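Local coordinates for neural-cadherin (Drosophila melanogaster, PDB 3UBF), which mediates calcium-dependent, homophilic adhesion between cells as a cadherin, this chain being a three-repeat piece of its extracellular region, at residues G208-Q213 and K239-R244; P123-F128 and V163-T168; A115-N120 and L203-G208; S287-A292 and S302-I307. One frame throughout, in Å; residues are numbered along the deposited sequence.

Contact 1 (G208-Q213 and K239-R244). With ZN (zinc ion), chain E.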
# COMPACT_ATOMS: atom_id res chain seq x y z
N GLY A 208 14.51 24.85 -2.39
CA GLY A 208 14.61 25.66 -1.18
C GLY A 208 13.46 25.53 -0.21
O GLY A 208 13.61 24.96 0.88
N LYS A 209 12.30 26.04 -0.61
CA LYS A 209 11.13 26.03 0.26
C LYS A 209 9.86 25.92 -0.57
O LYS A 209 9.84 26.26 -1.75
CB LYS A 209 11.11 27.27 1.16
CG LYS A 209 11.07 28.60 0.39
CD LYS A 209 11.24 29.80 1.31
CE LYS A 209 11.10 31.10 0.53
NZ LYS A 209 10.91 32.29 1.41
N ARG A 210 8.80 25.41 0.08
CA ARG A 210 7.48 25.30 -0.53
C ARG A 210 6.48 25.33 0.62
O ARG A 210 6.87 25.22 1.78
CB ARG A 210 7.34 23.99 -1.32
CG ARG A 210 7.23 22.75 -0.43
CD ARG A 210 7.28 21.43 -1.20
NE ARG A 210 6.23 21.37 -2.21
CZ ARG A 210 6.31 20.66 -3.34
NH1 ARG A 210 5.28 20.68 -4.20
NH2 ARG A 210 7.39 19.93 -3.59
N ALA A 211 5.20 25.46 0.30
CA ALA A 211 4.16 25.65 1.30
C ALA A 211 3.80 24.34 1.98
O ALA A 211 4.05 23.27 1.43
CB ALA A 211 2.94 26.28 0.67
N PRO A 212 3.20 24.42 3.18
CA PRO A 212 2.82 23.23 3.92
C PRO A 212 1.88 22.38 3.10
O PRO A 212 1.15 22.92 2.26
CB PRO A 212 2.04 23.78 5.12
CG PRO A 212 2.40 25.19 5.22
CD PRO A 212 2.68 25.64 3.83
N GLN A 213 1.93 21.07 3.32
CA GLN A 213 1.02 20.14 2.69
C GLN A 213 0.24 19.42 3.78
O GLN A 213 0.81 18.88 4.74
CB GLN A 213 1.76 19.14 1.83
CG GLN A 213 0.86 18.17 1.06
CD GLN A 213 1.66 17.18 0.24
OE1 GLN A 213 2.84 16.95 0.51
NE2 GLN A 213 1.04 16.59 -0.76
N LYS A 239 2.13 19.16 6.92
CA LYS A 239 3.53 18.91 7.03
C LYS A 239 4.22 20.20 6.63
O LYS A 239 3.89 20.80 5.61
CB LYS A 239 3.92 17.78 6.08
CG LYS A 239 5.40 17.52 6.02
CD LYS A 239 5.71 16.44 5.04
CE LYS A 239 7.19 16.20 5.04
NZ LYS A 239 7.49 14.84 4.54
N SER A 240 5.17 20.63 7.45
CA SER A 240 5.99 21.77 7.11
C SER A 240 7.29 21.24 6.53
O SER A 240 8.04 20.54 7.22
CB SER A 240 6.25 22.64 8.34
OG SER A 240 7.29 23.57 8.08
N PHE A 241 7.56 21.59 5.28
CA PHE A 241 8.79 21.13 4.63
C PHE A 241 10.05 21.82 5.14
O PHE A 241 11.16 21.31 4.93
CB PHE A 241 8.65 21.23 3.12
CG PHE A 241 7.55 20.39 2.60
CD1 PHE A 241 6.27 20.92 2.44
CD2 PHE A 241 7.76 19.04 2.36
CE1 PHE A 241 5.24 20.13 2.00
CE2 PHE A 241 6.72 18.23 1.91
CZ PHE A 241 5.47 18.77 1.74
N ALA A 242 9.87 22.95 5.81
CA ALA A 242 10.97 23.65 6.47
C ALA A 242 11.05 23.22 7.93
O ALA A 242 11.81 23.77 8.71
CB ALA A 242 10.76 25.14 6.37
N ASP A 243 10.23 22.24 8.29
CA ASP A 243 10.15 21.72 9.66
C ASP A 243 9.89 22.84 10.68
O ASP A 243 10.40 22.81 11.81
CB ASP A 243 11.39 20.90 9.99
CG ASP A 243 11.10 19.78 10.94
OD1 ASP A 243 9.91 19.39 11.04
OD2 ASP A 243 12.06 19.29 11.59
N ARG A 244 9.07 23.79 10.26
CA ARG A 244 8.76 24.99 11.03
C ARG A 244 7.38 24.90 11.67
O ARG A 244 6.57 24.06 11.32
CB ARG A 244 8.85 26.21 10.12
ZN ZN E . 12.10 17.33 13.27
O HOH W 1 6.28 23.80 4.30
O HOH W 2 10.05 17.44 12.74
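Arg210 and Phe241 carry the apolar share of the contact, the arginine's aliphatic stem lying over one face of the ring. CD of Arg210 stands 3.9 Å from the Phe241 ring centroid and 15° off its normal, a CH-pi contact. The chain bends at chi3 (-57°) and lifts the guanidinium off the ring: CZ stays over the face but 5.6 Å from the centroid, so any cation-pi attraction is weak; NH1 and NH2 bind Ser204 OG and Ala115 O. At the ring edge, Gln213 OE1 lies in the ring plane, 3.4 Å from Phe241 CZ, while its NE2 bonds to Pro112 O. Were Phe241 an alanine, the Arg210 stem would probably lose its apolar cover, and a gap would open beside Gln213 CB.

Residues 208-213 link the fragment's second cadherin repeat to the third, whose type I turn from Ser240 to Asp243 carries Phe241.

Backbone bonds join Gln213 N to Lys239 O (3.0 Å) and Lys239 N to Gln213 O (2.6 Å), an antiparallel hydrogen-bonded pair. A water donates to Arg210 O and accepts from Phe241 N at 2.7 Å. Asp243 OD2 lies a long 2.6 Å from a zinc ion that also holds a water.

Contact 2 (P123-F128 and V163-T168)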
# COMPACT_ATOMS: atom_id res chain seq x y z
N PRO A 123 26.24 17.04 -4.17
CA PRO A 123 25.91 15.77 -4.80
C PRO A 123 25.57 14.68 -3.78
O PRO A 123 26.24 14.56 -2.75
CB PRO A 123 27.20 15.40 -5.55
CG PRO A 123 27.85 16.70 -5.84
CD PRO A 123 27.44 17.67 -4.77
N ASN A 124 24.55 13.88 -4.08
CA ASN A 124 24.20 12.71 -3.27
C ASN A 124 23.53 13.05 -1.97
O ASN A 124 23.53 12.27 -1.01
CB ASN A 124 25.43 11.83 -3.05
CG ASN A 124 25.86 11.16 -4.31
OD1 ASN A 124 26.97 11.40 -4.80
ND2 ASN A 124 24.95 10.35 -4.89
N THR A 125 22.96 14.24 -1.95
CA THR A 125 22.09 14.68 -0.89
C THR A 125 20.75 13.99 -1.07
O THR A 125 20.11 14.12 -2.12
CB THR A 125 21.93 16.20 -0.96
OG1 THR A 125 23.22 16.78 -0.70
CG2 THR A 125 20.91 16.71 0.05
N PRO A 126 20.33 13.22 -0.05
CA PRO A 126 19.01 12.61 -0.05
C PRO A 126 17.94 13.68 0.16
O PRO A 126 18.09 14.54 1.02
CB PRO A 126 19.07 11.65 1.13
CG PRO A 126 20.09 12.22 2.05
CD PRO A 126 21.05 12.99 1.21
N VAL A 127 16.89 13.65 -0.65
CA VAL A 127 15.84 14.66 -0.57
C VAL A 127 14.50 14.02 -0.21
O VAL A 127 13.59 14.70 0.26
CB VAL A 127 15.68 15.41 -1.91
CG1 VAL A 127 16.97 16.14 -2.26
CG2 VAL A 127 15.28 14.45 -3.02
N PHE A 128 14.40 12.71 -0.41
CA PHE A 128 13.16 11.99 -0.09
C PHE A 128 13.41 10.50 -0.21
O PHE A 128 14.24 10.06 -1.01
CB PHE A 128 12.25 12.46 -1.23
CG PHE A 128 10.82 12.06 -1.05
CD1 PHE A 128 9.96 12.82 -0.26
CD2 PHE A 128 10.31 10.95 -1.72
CE1 PHE A 128 8.62 12.46 -0.10
CE2 PHE A 128 8.98 10.60 -1.58
CZ PHE A 128 8.13 11.35 -0.76
N VAL A 163 15.99 9.16 -2.71
CA VAL A 163 16.18 10.02 -3.87
C VAL A 163 17.28 10.99 -3.51
O VAL A 163 17.19 11.70 -2.49
CB VAL A 163 14.88 10.78 -4.24
CG1 VAL A 163 15.10 11.64 -5.47
CG2 VAL A 163 13.73 9.80 -4.47
N ARG A 164 18.32 11.02 -4.34
CA ARG A 164 19.53 11.79 -4.07
C ARG A 164 19.90 12.74 -5.21
O ARG A 164 19.77 12.38 -6.38
CB ARG A 164 20.70 10.85 -3.82
CG ARG A 164 20.64 10.10 -2.50
CD ARG A 164 21.87 9.25 -2.34
NE ARG A 164 21.93 8.57 -1.05
CZ ARG A 164 21.62 7.28 -0.86
NH1 ARG A 164 21.20 6.51 -1.87
NH2 ARG A 164 21.72 6.77 0.35
N THR A 165 20.36 13.95 -4.86
CA THR A 165 20.77 14.92 -5.84
C THR A 165 21.99 14.43 -6.58
O THR A 165 22.84 13.74 -6.00
CB THR A 165 21.13 16.27 -5.18
OG1 THR A 165 22.22 16.10 -4.27
CG2 THR A 165 19.96 16.84 -4.43
N ARG A 166 22.11 14.77 -7.86
CA ARG A 166 23.39 14.57 -8.52
C ARG A 166 23.86 15.87 -9.18
O ARG A 166 23.05 16.79 -9.39
CB ARG A 166 23.38 13.37 -9.49
CG ARG A 166 22.56 13.55 -10.73
CD ARG A 166 22.41 12.25 -11.52
NE ARG A 166 23.61 11.89 -12.28
CZ ARG A 166 23.87 12.32 -13.52
NH1 ARG A 166 23.03 13.14 -14.14
NH2 ARG A 166 24.96 11.92 -14.15
N GLY A 167 25.15 15.94 -9.46
CA GLY A 167 25.76 17.13 -10.05
C GLY A 167 26.04 18.20 -9.00
O GLY A 167 25.54 18.11 -7.88
N THR A 168 26.84 19.20 -9.38
CA THR A 168 27.25 20.25 -8.44
C THR A 168 26.52 21.58 -8.65
O THR A 168 26.67 22.50 -7.84
CB THR A 168 28.76 20.53 -8.51
OG1 THR A 168 29.09 20.97 -9.82
CG2 THR A 168 29.58 19.29 -8.15
O HOH W 3 23.02 10.17 1.16
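Thr125 and Thr165 lie side by side in the tight half of this contact. With chi1 at 61°, OG1 of Thr165 sits between its own backbone N and carbonyl carbon and accepts Thr125 N at 3.1 Å; the same rotation turns CG2 inward, 3.8 Å from Val127 CG1. With a valine in place of Thr165, the Thr125 amide would probably be left without this acceptor. Backbone bonds run alongside: Thr165 N gives to Thr125 O at 2.8 Å, and Asn124 N to Thr165 O at 2.6 Å.

Next comes a beta bulge, the register slipping by one between Pro126 and Phe128. Val163 faces both bulge residues, receiving Val127 N at its O (2.7 Å) and sending its own N to Phe128 O (2.6 Å), both nearly in line with the carbonyls. CG2 of Val127 meets Val163 CG1 at 3.7 Å. These side chains fill the interior of the cadherin beta sandwich, against Val117, Leu203 and Ile205 of the opposing sheet.

The solvent side is looser. Arg164 stretches past Asn124, and a water at the guanidinium edge accepts from its NE and donates to Asn124 O; NH1 continues to Asp157. Pro123 lies against Gly167 and Thr168 at the exposed end, its CG 3.4 Å from Gly167 O.

The chemistry thus divides by side: backbone bonds, one threonine hydroxyl and branched aliphatic groups fix the bulged pairing directly, whereas Arg164 reaches Asn124 O through a water and uses NH1 for Asp157.

Contact 3 (A115-N120 and L203-G208)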
# COMPACT_ATOMS: atom_id res chain seq x y z
N ALA A 115 8.65 17.08 -1.75
CA ALA A 115 9.89 17.30 -1.06
C ALA A 115 10.38 18.70 -1.42
O ALA A 115 9.83 19.37 -2.31
CB ALA A 115 10.92 16.28 -1.50
N VAL A 116 11.41 19.14 -0.71
CA VAL A 116 12.18 20.32 -1.11
C VAL A 116 13.63 19.92 -1.28
O VAL A 116 14.09 18.93 -0.69
CB VAL A 116 12.09 21.44 -0.06
CG1 VAL A 116 10.70 22.07 -0.08
CG2 VAL A 116 12.44 20.89 1.34
N VAL A 117 14.37 20.68 -2.09
CA VAL A 117 15.81 20.48 -2.17
C VAL A 117 16.54 21.77 -1.80
O VAL A 117 16.29 22.83 -2.37
CB VAL A 117 16.26 19.98 -3.56
CG1 VAL A 117 15.84 20.96 -4.66
CG2 VAL A 117 17.76 19.76 -3.58
N GLN A 118 17.44 21.65 -0.83
CA GLN A 118 18.36 22.71 -0.43
C GLN A 118 18.97 23.35 -1.69
O GLN A 118 19.30 22.63 -2.64
CB GLN A 118 19.47 22.08 0.41
CG GLN A 118 19.87 22.81 1.68
CD GLN A 118 21.33 22.53 2.07
OE1 GLN A 118 21.79 21.37 2.07
NE2 GLN A 118 22.07 23.58 2.40
N LEU A 119 19.09 24.67 -1.73
CA LEU A 119 19.55 25.34 -2.95
C LEU A 119 20.97 24.98 -3.36
O LEU A 119 21.28 24.90 -4.55
CB LEU A 119 19.39 26.85 -2.86
CG LEU A 119 17.96 27.36 -2.75
CD1 LEU A 119 17.91 28.87 -2.88
CD2 LEU A 119 17.05 26.67 -3.80
N ASN A 120 21.84 24.79 -2.38
CA ASN A 120 23.22 24.46 -2.66
C ASN A 120 23.49 23.02 -2.29
O ASN A 120 24.59 22.68 -1.88
CB ASN A 120 24.15 25.38 -1.88
CG ASN A 120 23.88 25.34 -0.38
OD1 ASN A 120 22.88 24.75 0.06
ND2 ASN A 120 24.76 25.98 0.41
N LEU A 203 6.60 12.72 -8.05
CA LEU A 203 7.35 13.33 -6.97
C LEU A 203 7.77 14.74 -7.39
O LEU A 203 8.47 14.94 -8.40
CB LEU A 203 8.55 12.46 -6.57
CG LEU A 203 9.62 13.06 -5.63
CD1 LEU A 203 9.01 13.58 -4.34
CD2 LEU A 203 10.72 12.06 -5.34
N SER A 204 7.31 15.69 -6.59
CA SER A 204 7.55 17.10 -6.79
C SER A 204 8.59 17.56 -5.78
O SER A 204 8.35 17.49 -4.57
CB SER A 204 6.25 17.89 -6.59
OG SER A 204 6.55 19.21 -6.19
N ILE A 205 9.73 18.02 -6.28
CA ILE A 205 10.81 18.54 -5.44
C ILE A 205 10.99 20.02 -5.79
O ILE A 205 11.23 20.35 -6.94
CB ILE A 205 12.12 17.76 -5.67
CG1 ILE A 205 11.89 16.26 -5.47
CG2 ILE A 205 13.21 18.26 -4.74
CD1 ILE A 205 12.97 15.39 -6.06
N VAL A 206 10.81 20.89 -4.80
CA VAL A 206 10.85 22.33 -5.04
C VAL A 206 12.14 22.92 -4.46
O VAL A 206 12.52 22.60 -3.33
CB VAL A 206 9.58 23.04 -4.50
CG1 VAL A 206 9.70 24.57 -4.57
CG2 VAL A 206 8.36 22.60 -5.27
N GLY A 207 12.82 23.76 -5.23
CA GLY A 207 14.03 24.41 -4.72
C GLY A 207 13.78 25.21 -3.45
O GLY A 207 12.93 26.10 -3.42
N GLY A 208 14.51 24.85 -2.39
CA GLY A 208 14.61 25.66 -1.18
C GLY A 208 13.46 25.53 -0.21
O GLY A 208 13.61 24.96 0.88
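Val117 and Val206 meet through their peptide groups, the flat groups of this contact. The N-H of Val117 approaches Val206 O from above its carbonyl plane, 41° out of it, at 2.9 Å, and Gly208 N comes to Val117 O at 2.7 Å in a similar out-of-plane way. At the other end Ala115 N meets Ser204 O almost head-on, 2.9 Å away. Over the face of the Gly207-Gly208 peptide stands CD2 of Leu119, 3.4 Å from Gly208 N; neither glycine has a side chain to hold this methyl off, and the positive phi of Gly208 suits glycine.

The two strands pair in parallel, their short axes 37° apart. This is the pairing of an N-terminal strand with the last strand of a cadherin repeat, which makes an otherwise antiparallel sheet mixed; 113-117 forms one edge.

Ala115, Val117 and Ile205 share the inner face. With CG2 of Ile205 anti to the backbone N (chi1 -54° for CG1), that methyl meets Val117 CB at 3.7 Å, while CG1 of Ile205 approaches Ala115 CB at 4.1 Å. Val117 and Ile205 both pack on Val127 and Phe154, and Ala115 on Phe128. On the other face Val116 CB lies 3.5 Å from Val206 O, its side chain continuing to Arg210 and Phe241. Ala115 O accepts Val206 N at 3.1 Å, beside Arg210.

Contact 4 (S287-A292 and S302-I307)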
# COMPACT_ATOMS: atom_id res chain seq x y z
N SER A 287 -19.48 23.59 5.55
CA SER A 287 -18.29 23.69 4.74
C SER A 287 -17.32 24.65 5.39
O SER A 287 -17.63 25.82 5.59
CB SER A 287 -18.63 24.19 3.34
OG SER A 287 -19.36 23.21 2.63
N LEU A 288 -16.15 24.15 5.72
CA LEU A 288 -15.17 24.94 6.42
C LEU A 288 -13.86 24.89 5.66
O LEU A 288 -13.61 23.95 4.90
CB LEU A 288 -14.97 24.39 7.84
CG LEU A 288 -16.25 24.16 8.68
CD1 LEU A 288 -15.99 23.17 9.80
CD2 LEU A 288 -16.79 25.48 9.24
N ILE A 289 -13.05 25.92 5.83
CA ILE A 289 -11.72 25.91 5.27
C ILE A 289 -10.74 26.04 6.42
O ILE A 289 -10.79 27.02 7.19
CB ILE A 289 -11.50 27.02 4.24
CG1 ILE A 289 -12.42 26.82 3.04
CG2 ILE A 289 -10.05 27.03 3.77
CD1 ILE A 289 -12.35 27.95 2.01
N VAL A 290 -9.86 25.05 6.52
CA VAL A 290 -8.73 25.12 7.43
C VAL A 290 -7.51 25.66 6.70
O VAL A 290 -7.17 25.22 5.59
CB VAL A 290 -8.43 23.76 8.09
CG1 VAL A 290 -7.21 23.88 9.04
CG2 VAL A 290 -9.66 23.25 8.86
N THR A 291 -6.84 26.62 7.33
CA THR A 291 -5.59 27.14 6.80
C THR A 291 -4.44 26.75 7.70
O THR A 291 -4.54 26.85 8.92
CB THR A 291 -5.67 28.65 6.61
OG1 THR A 291 -6.80 28.95 5.78
CG2 THR A 291 -4.40 29.21 5.96
N ALA A 292 -3.36 26.25 7.09
CA ALA A 292 -2.08 26.03 7.77
C ALA A 292 -1.11 27.15 7.43
O ALA A 292 -0.79 27.37 6.27
CB ALA A 292 -1.48 24.68 7.39
N SER A 302 -4.46 26.02 2.27
CA SER A 302 -5.81 25.72 2.73
C SER A 302 -6.33 24.35 2.28
O SER A 302 -5.87 23.79 1.29
CB SER A 302 -6.76 26.83 2.32
OG SER A 302 -6.59 27.93 3.18
N VAL A 303 -7.29 23.83 3.02
CA VAL A 303 -7.92 22.56 2.71
C VAL A 303 -9.40 22.63 3.10
O VAL A 303 -9.77 23.39 3.99
CB VAL A 303 -7.20 21.39 3.43
CG1 VAL A 303 -7.49 21.38 4.93
CG2 VAL A 303 -7.52 20.06 2.77
N ASP A 304 -10.25 21.87 2.42
CA ASP A 304 -11.67 21.82 2.78
C ASP A 304 -11.89 20.89 3.94
O ASP A 304 -11.33 19.79 3.99
CB ASP A 304 -12.53 21.33 1.63
CG ASP A 304 -12.44 22.20 0.43
OD1 ASP A 304 -12.63 23.43 0.56
OD2 ASP A 304 -12.18 21.64 -0.66
N LEU A 305 -12.70 21.36 4.88
CA LEU A 305 -13.24 20.51 5.91
C LEU A 305 -14.76 20.54 5.78
O LEU A 305 -15.39 21.61 5.75
CB LEU A 305 -12.78 20.99 7.29
CG LEU A 305 -13.41 20.33 8.52
CD1 LEU A 305 -13.23 18.82 8.52
CD2 LEU A 305 -12.81 20.94 9.78
N THR A 306 -15.34 19.35 5.67
CA THR A 306 -16.77 19.20 5.57
C THR A 306 -17.25 18.47 6.81
O THR A 306 -16.75 17.38 7.13
CB THR A 306 -17.15 18.45 4.28
OG1 THR A 306 -16.60 19.16 3.16
CG2 THR A 306 -18.65 18.37 4.11
N ILE A 307 -18.19 19.07 7.54
CA ILE A 307 -18.77 18.42 8.71
C ILE A 307 -20.25 18.19 8.51
O ILE A 307 -21.03 19.13 8.40
CB ILE A 307 -18.51 19.20 10.02
CG1 ILE A 307 -17.00 19.44 10.20
CG2 ILE A 307 -19.13 18.46 11.21
CD1 ILE A 307 -16.63 20.20 11.46
O HOH W 4 -15.23 23.74 2.67
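Leu288 and Ile307 touch at the apolar centre, CD1 of Leu288 lying 3.5 Å from Ile307 CD1. Leu288 runs side by side with Leu305 although CG is anti to the carbonyl carbon in the first (chi1 -51°) and anti to the backbone N in the second (chi1 172°). Leu288 CD1 meets Leu305 CD2 at 3.9 Å, and the latter methyl reaches Val290 CG2 at 4.0 Å. Ile234, Ile236 and Phe260 of the facing sheet pack against this layer, the hydrophobic filling of a cadherin repeat's beta sandwich.

Around it runs the backbone ladder of an antiparallel hairpin, with Leu288 and Leu305 exchanging two bonds of 2.7 Å (Leu288 N to Leu305 O and Leu305 N to Leu288 O), and Val290 and Val303 a longer pair.

On the outer face Ile289 CG2 rests 3.6 Å from Ser302 CB. Beyond it the hydroxyls Thr291 OG1 and Ser302 OG are hydrogen-bonded at 2.8 Å. A second donor to Leu288 O, a water at 2.8 Å, gives only weakly to Asp304 OD1, whose side chain lies about 3 Å from a bound zinc ion.

The inner face is thus wholly aliphatic, while hydroxyls, a carboxylate and a water meet on the outer one.

Along the chain, contact 3 opens first: strand 113-117, near the start of the second repeat, meets strand 201-207 after nearly the whole repeat has been traversed, closing the largest loop. Contact 2 lies within that loop and fastens the opposite sheet of the same sandwich; the two touch through Phe128 on Ala115 and Leu203 and Thr165 on Val117. Contact 1 begins where contact 3 ends, sharing Gly208, and closes a short loop at the start of the third repeat. Contact 4 comes last as a local hairpin in that repeat, meeting contact 1 through Pro212 and Ala292. None cross; contact 1 ties the two repeats together with no calcium ion there, consistent with a calcium-free linker.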